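Local coordinates for protein pyruvate kinase 1 (Trypanosoma brucei brucei, PDB 4KCT) that transfers phosphate from phosphoenolpyruvate to ADP in the last step of glycolysis, yielding pyruvate and ATP, and also decarboxylates oxaloacetate, at residues Thr150-Ser155 with Lys163-Asn168. Numbering follows the deposited sequence.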
loop_
_atom_site.group_PDB
_atom_site.type_symbol
_atom_site.label_atom_id
_atom_site.label_comp_id
_atom_site.label_asym_id
_atom_site.label_seq_id
_atom_site.Cartn_x
_atom_site.Cartn_y
_atom_site.Cartn_z
ATOM N N THR A 150 30.271 -33.997 -16.500
ATOM C CA THR A 150 28.876 -34.278 -16.728
ATOM C C THR A 150 28.677 -35.261 -17.875
ATOM O O THR A 150 29.416 -35.248 -18.861
ATOM C CB THR A 150 28.050 -32.997 -16.968
ATOM O OG1 THR A 150 28.280 -32.543 -18.285
ATOM C CG2 THR A 150 28.447 -31.891 -15.988
ATOM N N LEU A 151 27.757 -36.188 -17.668
ATOM C CA LEU A 151 27.371 -37.160 -18.681
ATOM C C LEU A 151 25.938 -36.891 -19.067
ATOM O O LEU A 151 25.098 -36.627 -18.201
ATOM C CB LEU A 151 27.468 -38.587 -18.107
ATOM C CG LEU A 151 28.756 -38.921 -17.346
ATOM C CD1 LEU A 151 28.586 -40.219 -16.555
ATOM C CD2 LEU A 151 29.887 -39.063 -18.319
ATOM N N ARG A 152 25.641 -37.020 -20.355
ATOM C CA ARG A 152 24.266 -37.053 -20.819
ATOM C C ARG A 152 23.864 -38.485 -21.048
ATOM O O ARG A 152 24.574 -39.232 -21.719
ATOM C CB ARG A 152 24.127 -36.276 -22.133
ATOM C CG ARG A 152 22.718 -36.331 -22.722
ATOM C CD ARG A 152 22.579 -35.405 -23.930
ATOM N NE ARG A 152 23.756 -35.456 -24.796
ATOM C CZ ARG A 152 23.897 -36.285 -25.826
ATOM N NH1 ARG A 152 25.019 -36.282 -26.534
ATOM N NH2 ARG A 152 22.916 -37.112 -26.153
ATOM N N VAL A 153 22.722 -38.879 -20.505
ATOM C CA VAL A 153 22.254 -40.244 -20.682
ATOM C C VAL A 153 21.675 -40.383 -22.090
ATOM O O VAL A 153 20.770 -39.640 -22.464
ATOM C CB VAL A 153 21.151 -40.597 -19.672
ATOM C CG1 VAL A 153 20.601 -41.992 -19.962
ATOM C CG2 VAL A 153 21.683 -40.499 -18.238
ATOM N N VAL A 154 22.236 -41.295 -22.880
ATOM C CA VAL A 154 21.803 -41.480 -24.264
ATOM C C VAL A 154 20.663 -42.479 -24.336
ATOM O O VAL A 154 19.640 -42.222 -24.965
ATOM C CB VAL A 154 22.947 -41.976 -25.174
ATOM C CG1 VAL A 154 22.449 -42.105 -26.604
ATOM C CG2 VAL A 154 24.145 -41.034 -25.108
ATOM N N SER A 155 20.841 -43.633 -23.706
ATOM C CA SER A 155 19.817 -44.670 -23.762
ATOM C C SER A 155 19.929 -45.623 -22.583
ATOM O O SER A 155 20.980 -45.725 -21.940
ATOM C CB SER A 155 19.914 -45.450 -25.073
ATOM O OG SER A 155 21.177 -46.063 -25.183
ATOM N N LYS A 163 23.733 -46.122 -21.247
ATOM C CA LYS A 163 24.778 -45.653 -22.122
ATOM C C LYS A 163 24.787 -44.123 -22.101
ATOM O O LYS A 163 23.734 -43.489 -22.235
ATOM C CB LYS A 163 24.528 -46.166 -23.543
ATOM C CG LYS A 163 25.592 -45.760 -24.541
ATOM C CD LYS A 163 25.449 -46.546 -25.844
ATOM C CE LYS A 163 25.026 -45.636 -26.991
ATOM N NZ LYS A 163 23.547 -45.637 -27.207
ATOM N N CYS A 164 25.967 -43.535 -21.906
ATOM C CA CYS A 164 26.075 -42.095 -21.609
ATOM C C CYS A 164 27.099 -41.427 -22.527
ATOM O O CYS A 164 28.025 -42.069 -23.022
ATOM C CB CYS A 164 26.485 -41.869 -20.149
ATOM S SG CYS A 164 25.287 -42.475 -18.933
ATOM N N HIS A 165 26.950 -40.125 -22.704
ATOM C CA HIS A 165 27.863 -39.350 -23.528
ATOM C C HIS A 165 28.633 -38.424 -22.633
ATOM O O HIS A 165 28.038 -37.646 -21.901
ATOM C CB HIS A 165 27.052 -38.543 -24.545
ATOM C CG HIS A 165 27.869 -37.537 -25.329
ATOM N ND1 HIS A 165 28.186 -36.313 -24.838
ATOM C CD2 HIS A 165 28.341 -37.564 -26.649
ATOM C CE1 HIS A 165 28.852 -35.608 -25.783
ATOM N NE2 HIS A 165 28.946 -36.373 -26.887
ATOM N N VAL A 166 29.954 -38.540 -22.633
ATOM C CA VAL A 166 30.797 -37.651 -21.809
ATOM C C VAL A 166 30.836 -36.241 -22.397
ATOM O O VAL A 166 31.090 -36.075 -23.597
ATOM C CB VAL A 166 32.233 -38.188 -21.713
ATOM C CG1 VAL A 166 33.147 -37.165 -21.014
ATOM C CG2 VAL A 166 32.242 -39.526 -20.981
ATOM N N ASN A 167 30.607 -35.230 -21.555
ATOM C CA ASN A 167 30.509 -33.845 -22.030
ATOM C C ASN A 167 31.815 -33.088 -21.980
ATOM O O ASN A 167 32.012 -32.158 -22.740
ATOM C CB ASN A 167 29.439 -33.065 -21.275
ATOM C CG ASN A 167 28.045 -33.493 -21.644
ATOM O OD1 ASN A 167 27.145 -33.482 -20.805
ATOM N ND2 ASN A 167 27.889 -34.016 -22.843
ATOM N N ASN A 168 32.695 -33.450 -21.059
ATOM C CA ASN A 168 33.920 -32.679 -20.880
ATOM C C ASN A 168 35.105 -33.510 -20.423
ATOM O O ASN A 168 34.936 -34.649 -19.978
ATOM C CB ASN A 168 33.684 -31.487 -19.943
ATOM C CG ASN A 168 33.082 -31.896 -18.610
ATOM O OD1 ASN A 168 31.979 -32.442 -18.548
ATOM N ND2 ASN A 168 33.754 -31.534 -17.536
HETATM O O HOH W 1 25.892 -33.803 -24.582
#
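An antiparallel beta hairpin of the B domain, the small beta-rich lid that pyruvate kinases carry on their TIM barrel, pairs Thr150-Ser155 with Lys163-Asn168, and a classic beta bulge interrupts it. Arg152 and His165 form the central hydrogen-bonded pair, with Arg152 O taking the His165 N-H at 2.7 Å and Arg152 N giving its own to His165 O. At the bulge Val154 and Ser155 both face Lys163, whose carbonyl oxygen receives two N-H groups: Val154 N in the carbonyl plane at 2.7 Å, and Ser155 N tilted out of that plane at 3.2 Å. Leu151, Val153, Cys164 and Val166 turn to the buried face of the sheet, where Leu151 CD2 meets Val166 CG2 at 3.6 Å; strand 141-144 adjoins Leu151 and Val153, and strand 107-111 adjoins Cys164 and Val166. Arg152 and His165 occupy the other face. The Arg152 chain bends at chi3 (41°), bringing NH1 over one face of the imidazole, 3.3 Å from His165 CG and offset toward the rim; the guanidinium and ring planes lie 38° apart. A water at the guanidinium edge accepts from Arg152 NE and, weakly, from Asn167 ND2. Beside the bulge, Lys163 NZ donates to Ser155 OG, a hydroxyl also hydrogen-bonded to Glu157. Past the end of strand 161-166, two asparagines grip Thr150, whose O accepts from Asn167 N. Asn168 ND2 bonds Val148 O, while its OD1 offers an in-plane lone pair to Thr150 N at 3.1 Å. With chi1 at 77°, Thr150 OG1 sits between its own N and carbonyl carbon and donates to a lone pair of Asn167 OD1, 2.9 Å away.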